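Local atomic coordinates of riboflavin kinase, putative (PDB entry 3BNW), a protein that probably catalyses the ATP-dependent phosphorylation of riboflavin to FMN, the flavokinase step of flavin cofactor biosynthesis. Residues A[78-83]-A[101-106]; A[21-26]-A[170-175]; A[13-18]-A[118-123]. All blocks are in the same frame, centred on the assembly; numbering follows the deposited sequence.

Contact 1 of 3, residues A[78-83]-A[101-106]; sequences GPYPFA and PYFLHE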
loop_
_atom_site.group_PDB
_atom_site.type_symbol
_atom_site.label_atom_id
_atom_site.label_comp_id
_atom_site.label_asym_id
_atom_site.label_seq_id
_atom_site.Cartn_x
_atom_site.Cartn_y
_atom_site.Cartn_z
ATOM N N GLY A 78 -2.190 -13.350 -0.953
ATOM C CA GLY A 78 -3.055 -12.325 -1.532
ATOM C C GLY A 78 -3.783 -12.793 -2.780
ATOM O O GLY A 78 -3.827 -13.992 -3.060
ATOM N N PRO A 79 -4.361 -11.852 -3.548
ATOM C CA PRO A 79 -4.345 -10.400 -3.330
ATOM C C PRO A 79 -5.218 -9.962 -2.147
ATOM O O PRO A 79 -6.326 -10.471 -1.971
ATOM C CB PRO A 79 -4.910 -9.852 -4.644
ATOM C CG PRO A 79 -5.812 -10.925 -5.119
ATOM C CD PRO A 79 -5.127 -12.206 -4.755
ATOM N N TYR A 80 -4.709 -9.035 -1.341
ATOM C CA TYR A 80 -5.462 -8.506 -0.201
ATOM C C TYR A 80 -5.723 -7.010 -0.359
ATOM O O TYR A 80 -4.955 -6.315 -1.021
ATOM C CB TYR A 80 -4.701 -8.736 1.104
ATOM C CG TYR A 80 -4.359 -10.177 1.388
ATOM C CD1 TYR A 80 -5.359 -11.132 1.548
ATOM C CD2 TYR A 80 -3.032 -10.586 1.518
ATOM C CE1 TYR A 80 -5.044 -12.467 1.816
ATOM C CE2 TYR A 80 -2.711 -11.916 1.790
ATOM C CZ TYR A 80 -3.718 -12.847 1.934
ATOM O OH TYR A 80 -3.403 -14.162 2.198
ATOM N N PRO A 81 -6.809 -6.507 0.258
ATOM C CA PRO A 81 -6.973 -5.054 0.384
ATOM C C PRO A 81 -5.851 -4.436 1.231
ATOM O O PRO A 81 -5.293 -5.101 2.104
ATOM C CB PRO A 81 -8.327 -4.902 1.101
ATOM C CG PRO A 81 -9.012 -6.212 0.962
ATOM C CD PRO A 81 -7.934 -7.246 0.860
ATOM N N PHE A 82 -5.515 -3.182 0.963
ATOM C CA PHE A 82 -4.506 -2.492 1.753
ATOM C C PHE A 82 -4.748 -0.994 1.718
ATOM O O PHE A 82 -5.329 -0.475 0.766
ATOM C CB PHE A 82 -3.092 -2.798 1.237
ATOM C CG PHE A 82 -2.662 -1.914 0.107
ATOM C CD1 PHE A 82 -2.924 -2.269 -1.206
ATOM C CD2 PHE A 82 -2.018 -0.712 0.354
ATOM C CE1 PHE A 82 -2.546 -1.441 -2.250
ATOM C CE2 PHE A 82 -1.639 0.116 -0.683
ATOM C CZ PHE A 82 -1.903 -0.247 -1.985
ATOM N N ALA A 83 -4.317 -0.320 2.781
ATOM C CA ALA A 83 -4.163 1.128 2.791
ATOM C C ALA A 83 -2.681 1.403 2.989
ATOM O O ALA A 83 -1.936 0.507 3.400
ATOM C CB ALA A 83 -4.979 1.746 3.898
ATOM N N PRO A 101 2.864 0.514 3.998
ATOM C CA PRO A 101 1.617 -0.173 3.689
ATOM C C PRO A 101 1.005 -0.882 4.901
ATOM O O PRO A 101 1.730 -1.348 5.791
ATOM C CB PRO A 101 2.045 -1.194 2.628
ATOM C CG PRO A 101 3.502 -1.472 2.913
ATOM C CD PRO A 101 4.024 -0.384 3.826
ATOM N N TYR A 102 -0.325 -0.956 4.917
ATOM C CA TYR A 102 -1.062 -1.640 5.974
ATOM C C TYR A 102 -2.049 -2.623 5.347
ATOM O O TYR A 102 -3.170 -2.253 4.990
ATOM C CB TYR A 102 -1.811 -0.637 6.867
ATOM C CG TYR A 102 -1.093 0.675 7.096
ATOM C CD1 TYR A 102 0.094 0.727 7.821
ATOM C CD2 TYR A 102 -1.613 1.865 6.604
ATOM C CE1 TYR A 102 0.752 1.929 8.031
ATOM C CE2 TYR A 102 -0.965 3.071 6.815
ATOM C CZ TYR A 102 0.218 3.096 7.526
ATOM O OH TYR A 102 0.858 4.297 7.734
ATOM N N PHE A 103 -1.624 -3.875 5.210
ATOM C CA PHE A 103 -2.484 -4.912 4.651
ATOM C C PHE A 103 -3.683 -5.171 5.553
ATOM O O PHE A 103 -3.521 -5.407 6.753
ATOM C CB PHE A 103 -1.707 -6.221 4.440
ATOM C CG PHE A 103 -0.941 -6.265 3.154
ATOM C CD1 PHE A 103 -1.588 -6.565 1.965
ATOM C CD2 PHE A 103 0.421 -5.996 3.124
ATOM C CE1 PHE A 103 -0.896 -6.597 0.765
ATOM C CE2 PHE A 103 1.125 -6.029 1.923
ATOM C CZ PHE A 103 0.462 -6.334 0.741
ATOM N N LEU A 104 -4.879 -5.137 4.966
ATOM C CA LEU A 104 -6.098 -5.541 5.666
ATOM C C LEU A 104 -6.165 -7.067 5.704
ATOM O O LEU A 104 -7.069 -7.685 5.141
ATOM C CB LEU A 104 -7.344 -4.955 4.995
ATOM C CG LEU A 104 -7.632 -3.466 5.216
ATOM C CD1 LEU A 104 -6.384 -2.601 5.100
ATOM C CD2 LEU A 104 -8.704 -2.997 4.242
ATOM N N HIS A 105 -5.183 -7.661 6.377
ATOM C CA HIS A 105 -5.069 -9.110 6.504
ATOM C C HIS A 105 -4.169 -9.473 7.690
ATOM O O HIS A 105 -3.179 -8.787 7.965
ATOM C CB HIS A 105 -4.509 -9.720 5.219
ATOM C CG HIS A 105 -4.303 -11.199 5.300
ATOM N ND1 HIS A 105 -5.348 -12.094 5.315
ATOM C CD2 HIS A 105 -3.171 -11.939 5.381
ATOM C CE1 HIS A 105 -4.870 -13.324 5.402
ATOM N NE2 HIS A 105 -3.551 -13.257 5.442
ATOM N N GLU A 106 -4.517 -10.557 8.376
ATOM C CA GLU A 106 -3.781 -10.997 9.558
ATOM C C GLU A 106 -2.877 -12.156 9.162
ATOM O O GLU A 106 -3.331 -13.289 9.035
ATOM C CB GLU A 106 -4.732 -11.420 10.695
ATOM C CG GLU A 106 -6.065 -10.648 10.755
ATOM C CD GLU A 106 -7.193 -11.359 10.000
ATOM O OE1 GLU A 106 -7.591 -10.862 8.919
ATOM O OE2 GLU A 106 -7.659 -12.421 10.488
#
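Residues 78-83 and 101-103 run antiparallel, their short axes 4.7 Å apart at closest approach, with Phe82 facing Phe103 as a non-hydrogen-bonded pair and Ala83 facing Tyr102 as a hydrogen-bonded one. Tyr102 N gives a short bond to Ala83 O (2.7 Å), returned by Ala83 N to Tyr102 O. After Phe103 the second strand ends, yet Leu104 N still reaches Pro81 O at 2.9 Å while Leu104 forms the centre of an inverse gamma turn. That turn carries His105 over Tyr80: the two rings stack face to face, centroids 3.8 Å apart and planes only 8° from parallel, and His105 CB adds a CH-pi contact over the same face of the tyrosine. The His105 chi1 of 177°, with CG opposite the backbone N, extends the imidazole across the phenol. Gly78 CA covers the other face of Tyr80, so that the ring is sandwiched. Leu104 divides its branches, CD2 against Pro81 CB (3.7 Å) and CD1 over the backbone at Phe82 CA, and the side chain also packs on Val144 and Thr147 of helix 133-151. On the Phe82 side of the sheet, Phe103 directs its CD1 edge at Tyr80 CB (3.9 Å), with CD1 also near Phe82 CB. The arrangement is a beta hairpin of strands 75-87 and 98-103, at one end of the antiparallel sheet of the riboflavin kinase fold.

Contact 2 of 3, residues A[21-26]-A[170-175]; sequences RGKVVH and STIPYF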
loop_
_atom_site.group_PDB
_atom_site.type_symbol
_atom_site.label_atom_id
_atom_site.label_comp_id
_atom_site.label_asym_id
_atom_site.label_seq_id
_atom_site.Cartn_x
_atom_site.Cartn_y
_atom_site.Cartn_z
ATOM N N ARG A 21 6.422 -2.276 -6.940
ATOM C CA ARG A 21 7.016 -3.527 -6.465
ATOM C C ARG A 21 8.304 -3.203 -5.720
ATOM O O ARG A 21 9.138 -2.452 -6.226
ATOM C CB ARG A 21 7.313 -4.473 -7.638
ATOM C CG ARG A 21 7.998 -5.787 -7.227
ATOM C CD ARG A 21 8.226 -6.727 -8.414
ATOM N NE ARG A 21 9.017 -6.102 -9.483
ATOM C CZ ARG A 21 8.570 -5.799 -10.703
ATOM N NH1 ARG A 21 7.320 -6.065 -11.068
ATOM N NH2 ARG A 21 9.388 -5.230 -11.580
ATOM N N GLY A 22 8.460 -3.767 -4.527
ATOM C CA GLY A 22 9.658 -3.541 -3.721
ATOM C C GLY A 22 9.711 -4.451 -2.509
ATOM O O GLY A 22 8.710 -5.058 -2.144
ATOM N N LYS A 23 10.884 -4.538 -1.887
ATOM C CA LYS A 23 11.074 -5.372 -0.699
ATOM C C LYS A 23 10.579 -4.699 0.589
ATOM O O LYS A 23 10.626 -3.476 0.727
ATOM C CB LYS A 23 12.548 -5.765 -0.546
ATOM C CG LYS A 23 13.061 -6.654 -1.668
ATOM C CD LYS A 23 14.137 -7.612 -1.194
ATOM C CE LYS A 23 14.779 -8.333 -2.371
ATOM N NZ LYS A 23 15.569 -9.523 -1.948
ATOM N N VAL A 24 10.103 -5.521 1.522
ATOM C CA VAL A 24 9.667 -5.048 2.832
ATOM C C VAL A 24 10.898 -4.833 3.717
ATOM O O VAL A 24 11.667 -5.773 3.955
ATOM C CB VAL A 24 8.707 -6.055 3.512
ATOM C CG1 VAL A 24 8.239 -5.527 4.867
ATOM C CG2 VAL A 24 7.509 -6.348 2.610
ATOM N N VAL A 25 11.070 -3.600 4.197
ATOM C CA VAL A 25 12.222 -3.214 5.015
ATOM C C VAL A 25 11.783 -2.557 6.324
ATOM O O VAL A 25 10.601 -2.264 6.521
ATOM C CB VAL A 25 13.146 -2.243 4.251
ATOM C CG1 VAL A 25 13.652 -2.887 2.969
ATOM C CG2 VAL A 25 12.426 -0.933 3.947
ATOM N N HIS A 26 12.742 -2.329 7.219
ATOM C CA HIS A 26 12.479 -1.659 8.493
ATOM C C HIS A 26 12.436 -0.145 8.307
ATOM O O HIS A 26 12.206 0.603 9.259
ATOM C CB HIS A 26 13.550 -2.027 9.521
ATOM C CG HIS A 26 13.549 -3.475 9.903
ATOM N ND1 HIS A 26 14.129 -4.453 9.124
ATOM C CD2 HIS A 26 13.042 -4.110 10.987
ATOM C CE1 HIS A 26 13.979 -5.628 9.710
ATOM N NE2 HIS A 26 13.322 -5.448 10.843
ATOM N N SER A 170 13.147 -8.957 -12.403
ATOM C CA SER A 170 14.172 -8.878 -11.358
ATOM C C SER A 170 14.468 -7.433 -10.927
ATOM O O SER A 170 15.214 -7.211 -9.968
ATOM C CB SER A 170 15.462 -9.562 -11.827
ATOM O OG SER A 170 15.937 -8.997 -13.041
ATOM N N THR A 171 13.883 -6.461 -11.630
ATOM C CA THR A 171 14.036 -5.049 -11.290
ATOM C C THR A 171 13.268 -4.709 -10.013
ATOM O O THR A 171 12.039 -4.735 -9.995
ATOM C CB THR A 171 13.538 -4.139 -12.448
ATOM O OG1 THR A 171 14.291 -4.417 -13.637
ATOM C CG2 THR A 171 13.676 -2.653 -12.091
ATOM N N ILE A 172 14.006 -4.400 -8.949
ATOM C CA ILE A 172 13.421 -3.924 -7.689
ATOM C C ILE A 172 14.208 -2.714 -7.170
ATOM O O ILE A 172 15.440 -2.741 -7.151
ATOM C CB ILE A 172 13.387 -5.014 -6.581
ATOM C CG1 ILE A 172 14.576 -5.978 -6.722
ATOM C CG2 ILE A 172 12.061 -5.772 -6.611
ATOM C CD1 ILE A 172 14.825 -6.850 -5.508
ATOM N N PRO A 173 13.505 -1.639 -6.771
ATOM C CA PRO A 173 12.060 -1.453 -6.898
ATOM C C PRO A 173 11.614 -1.207 -8.349
ATOM O O PRO A 173 12.448 -1.021 -9.243
ATOM C CB PRO A 173 11.792 -0.214 -6.035
ATOM C CG PRO A 173 13.057 0.545 -6.070
ATOM C CD PRO A 173 14.147 -0.486 -6.114
ATOM N N TYR A 174 10.302 -1.222 -8.566
ATOM C CA TYR A 174 9.725 -0.933 -9.875
ATOM C C TYR A 174 8.385 -0.203 -9.734
ATOM O O TYR A 174 7.553 -0.581 -8.909
ATOM C CB TYR A 174 9.536 -2.226 -10.678
ATOM C CG TYR A 174 8.982 -1.972 -12.056
ATOM C CD1 TYR A 174 7.635 -2.179 -12.338
ATOM C CD2 TYR A 174 9.799 -1.484 -13.068
ATOM C CE1 TYR A 174 7.122 -1.922 -13.599
ATOM C CE2 TYR A 174 9.298 -1.226 -14.329
ATOM C CZ TYR A 174 7.960 -1.444 -14.589
ATOM O OH TYR A 174 7.472 -1.182 -15.848
ATOM N N PHE A 175 8.190 0.831 -10.551
ATOM C CA PHE A 175 6.958 1.616 -10.571
ATOM C C PHE A 175 6.372 1.612 -11.983
ATOM O O PHE A 175 7.122 1.689 -12.955
ATOM C CB PHE A 175 7.264 3.057 -10.128
ATOM C CG PHE A 175 6.106 4.020 -10.285
ATOM C CD1 PHE A 175 5.823 4.601 -11.517
ATOM C CD2 PHE A 175 5.319 4.367 -9.197
ATOM C CE1 PHE A 175 4.765 5.485 -11.666
ATOM C CE2 PHE A 175 4.259 5.263 -9.345
ATOM C CZ PHE A 175 3.985 5.817 -10.583
#
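Arg21 and Tyr174 form an antiparallel hydrogen-bonded pair, CA atoms 5.1 Å apart, in which Arg21 N donates to Tyr174 O (2.8 Å) and Tyr174 N to Arg21 O (2.9 Å). Just before this pair, a cis peptide bond between Ile172 and Pro173 turns the chain, and Pro173 CB comes to rest beside Arg21 O. The side chain of Arg21 does most of the remaining work. It starts out extended and then bends at chi3 (57°), which swings the guanidinium back across the incoming segment. There NH2 donates to Thr171 O at 3.1 Å, with the oxygen only 4° out of the guanidinium plane; NE makes a second, weak bond to the same carbonyl. A single backbone oxygen is thus gripped by two nitrogens of one arginine, which limits rotation of the group. One guanidinium face is covered by Tyr174 CB. The guanidinium and phenol planes are almost parallel (6°), but the guanidinium is shifted toward CB, with NH2 3.1 Å from Tyr174 CB and oblique to the ring, so this is not a ring stack. The phenol OH bonds to Glu176. Ile172 crosses Arg21 at about a right angle, CG2 at 4.1 Å from Arg21 CG, and sends CD1 the other way to meet Lys23 CE at 3.5 Å. The pairing adds strand 174-177, near the C-terminus, to strand 18-25, whose neighbours in the sheet also include strands 115-126 and 41-42. Arg21 packs against Val115 and Lys117 of strand 115-126, while Pro173 touches Val48 and Phe175 touches Cys51 and Leu52, all three on helix 46-52.

Contact 3 of 3, residues A[13-18]-A[118-123]; sequences GSFQPF and IIVLGE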
loop_
_atom_site.group_PDB
_atom_site.type_symbol
_atom_site.label_atom_id
_atom_site.label_comp_id
_atom_site.label_asym_id
_atom_site.label_seq_id
_atom_site.Cartn_x
_atom_site.Cartn_y
_atom_site.Cartn_z
ATOM N N GLY A 13 -11.107 11.452 -11.171
ATOM C CA GLY A 13 -10.127 11.033 -12.169
ATOM C C GLY A 13 -8.945 11.985 -12.300
ATOM O O GLY A 13 -8.347 12.094 -13.378
ATOM N N SER A 14 -8.631 12.703 -11.222
ATOM C CA SER A 14 -7.363 13.413 -11.100
ATOM C C SER A 14 -6.317 12.465 -10.510
ATOM O O SER A 14 -5.116 12.710 -10.637
ATOM C CB SER A 14 -7.513 14.662 -10.220
ATOM O OG SER A 14 -7.783 14.328 -8.872
ATOM N N PHE A 15 -6.774 11.387 -9.870
ATOM C CA PHE A 15 -5.873 10.422 -9.259
ATOM C C PHE A 15 -5.405 9.415 -10.292
ATOM O O PHE A 15 -6.218 8.721 -10.899
ATOM C CB PHE A 15 -6.542 9.683 -8.093
ATOM C CG PHE A 15 -5.595 8.797 -7.326
ATOM C CD1 PHE A 15 -4.891 9.290 -6.244
ATOM C CD2 PHE A 15 -5.375 7.483 -7.717
ATOM C CE1 PHE A 15 -4.002 8.495 -5.555
ATOM C CE2 PHE A 15 -4.484 6.677 -7.032
ATOM C CZ PHE A 15 -3.799 7.186 -5.945
ATOM N N GLN A 16 -4.091 9.328 -10.472
ATOM C CA GLN A 16 -3.488 8.372 -11.399
ATOM C C GLN A 16 -3.112 7.074 -10.670
ATOM O O GLN A 16 -2.214 7.080 -9.824
ATOM C CB GLN A 16 -2.253 9.001 -12.061
ATOM C CG GLN A 16 -1.363 8.024 -12.843
ATOM C CD GLN A 16 -2.063 7.400 -14.047
ATOM O OE1 GLN A 16 -2.467 8.101 -14.978
ATOM N NE2 GLN A 16 -2.194 6.078 -14.035
ATOM N N PRO A 17 -3.793 5.955 -10.991
ATOM C CA PRO A 17 -3.411 4.694 -10.364
ATOM C C PRO A 17 -2.071 4.200 -10.882
ATOM O O PRO A 17 -1.661 4.561 -11.983
ATOM C CB PRO A 17 -4.530 3.724 -10.782
ATOM C CG PRO A 17 -5.598 4.553 -11.346
ATOM C CD PRO A 17 -4.921 5.757 -11.915
ATOM N N PHE A 18 -1.397 3.379 -10.087
ATOM C CA PHE A 18 -0.089 2.871 -10.456
ATOM C C PHE A 18 0.196 1.531 -9.805
ATOM O O PHE A 18 -0.589 1.028 -9.004
ATOM C CB PHE A 18 1.005 3.882 -10.090
ATOM C CG PHE A 18 1.159 4.110 -8.607
ATOM C CD1 PHE A 18 1.973 3.281 -7.845
ATOM C CD2 PHE A 18 0.503 5.159 -7.982
ATOM C CE1 PHE A 18 2.119 3.481 -6.483
ATOM C CE2 PHE A 18 0.647 5.371 -6.623
ATOM C CZ PHE A 18 1.458 4.529 -5.869
ATOM N N ILE A 118 2.021 -3.883 -5.016
ATOM C CA ILE A 118 0.748 -3.200 -4.779
ATOM C C ILE A 118 0.257 -2.462 -6.021
ATOM O O ILE A 118 1.054 -1.939 -6.799
ATOM C CB ILE A 118 0.803 -2.224 -3.558
ATOM C CG1 ILE A 118 1.894 -1.166 -3.731
ATOM C CG2 ILE A 118 1.037 -2.996 -2.258
ATOM C CD1 ILE A 118 1.762 0.012 -2.774
ATOM N N ILE A 119 -1.061 -2.468 -6.209
ATOM C CA ILE A 119 -1.731 -1.591 -7.162
ATOM C C ILE A 119 -2.508 -0.548 -6.341
ATOM O O ILE A 119 -3.399 -0.905 -5.570
ATOM C CB ILE A 119 -2.673 -2.385 -8.098
ATOM C CG1 ILE A 119 -1.852 -3.342 -8.974
ATOM C CG2 ILE A 119 -3.491 -1.439 -8.982
ATOM C CD1 ILE A 119 -2.657 -4.153 -9.982
ATOM N N VAL A 120 -2.140 0.727 -6.482
ATOM C CA VAL A 120 -2.791 1.819 -5.749
ATOM C C VAL A 120 -3.905 2.400 -6.605
ATOM O O VAL A 120 -3.638 2.967 -7.650
ATOM C CB VAL A 120 -1.793 2.948 -5.371
ATOM C CG1 VAL A 120 -2.532 4.153 -4.835
ATOM C CG2 VAL A 120 -0.789 2.467 -4.351
ATOM N N LEU A 121 -5.148 2.265 -6.150
ATOM C CA LEU A 121 -6.312 2.614 -6.960
ATOM C C LEU A 121 -6.974 3.925 -6.551
ATOM O O LEU A 121 -7.754 4.483 -7.321
ATOM C CB LEU A 121 -7.335 1.477 -6.917
ATOM C CG LEU A 121 -6.867 0.180 -7.594
ATOM C CD1 LEU A 121 -7.735 -0.997 -7.182
ATOM C CD2 LEU A 121 -6.850 0.341 -9.104
ATOM N N GLY A 122 -6.684 4.429 -5.353
ATOM C CA GLY A 122 -7.236 5.722 -4.959
ATOM C C GLY A 122 -6.736 6.262 -3.636
ATOM O O GLY A 122 -6.002 5.587 -2.900
ATOM N N GLU A 123 -7.186 7.475 -3.326
ATOM C CA GLU A 123 -6.770 8.193 -2.127
ATOM C C GLU A 123 -7.906 8.345 -1.117
ATOM O O GLU A 123 -9.054 8.587 -1.489
ATOM C CB GLU A 123 -6.226 9.563 -2.515
ATOM C CG GLU A 123 -7.227 10.487 -3.199
ATOM C CD GLU A 123 -6.550 11.636 -3.894
ATOM O OE1 GLU A 123 -5.332 11.808 -3.689
ATOM O OE2 GLU A 123 -7.226 12.365 -4.655
#
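Two phenylalanines with different chi1 angles bring the segments together: Phe15, with CG opposite its backbone N (-173°), stretches its ring across to strand 115-126, whereas Phe18, with CG between N and the carbonyl carbon (66°), lays its ring alongside Val120. The Phe15 ring rests one face on the main chain, Gly122 CA making a CH-pi contact 3.8 Å from the centroid, and Glu123 N lies over the same face, a little higher above it. At the ring edge CZ meets Val120 CG1 at 3.5 Å. Glu123 slides past in the opposite direction, its carboxylate plane turned 63° from the ring and OE1 3.6 Å from Phe15 CD1. Leu121 and Gly122 together face Tyr61 of strand 58-69 and form a classic beta bulge, so that the Gly122 half of the bulge lies against the ring face. Further along, the chain of residues 15-18 runs almost exactly antiparallel to 118-123 and enters strand 18-25 through a hydrogen-bonded pair of Phe18 with Val120. Val120 N donates to Phe18 O at 3.0 Å; the return bond from Phe18 N to Val120 O is weak. Pro17 CA also approaches Val120 O, in a CA-H...O contact of 3.2 Å. Val120 touches both rings: CG1 meets the edge of Phe15, while CB sits over one face of Phe18 and CG2 reaches Phe18 CZ at 3.4 Å. Tyr55 meets both rings, edge to face in the case of Phe15. Gln16 turns away from the strand, and its NE2 bonds to Pro17 O and to Leu178 O.

How the contacts relate
All three contacts lie on one curled antiparallel sheet, with centres 16 to 18 Å apart. Contact 1 is nested along the chain inside the loops closed by both others, whereas contacts 2 and 3 alternate their segments: 13-18, 21-26, 118-123, 170-175. Contact 3 touches each neighbour: Phe82 of contact 1 packs against Ile118, Ile119 and Val120, and Phe175 of contact 2 stacks on Phe18. Contacts 1 and 2 do not touch, their nearest atoms being about 6 Å apart. Strand 18-25 is shared by contacts 2 and 3, so the sheet joins the hairpin of contact 1 to both the N-terminal and C-terminal parts of the chain.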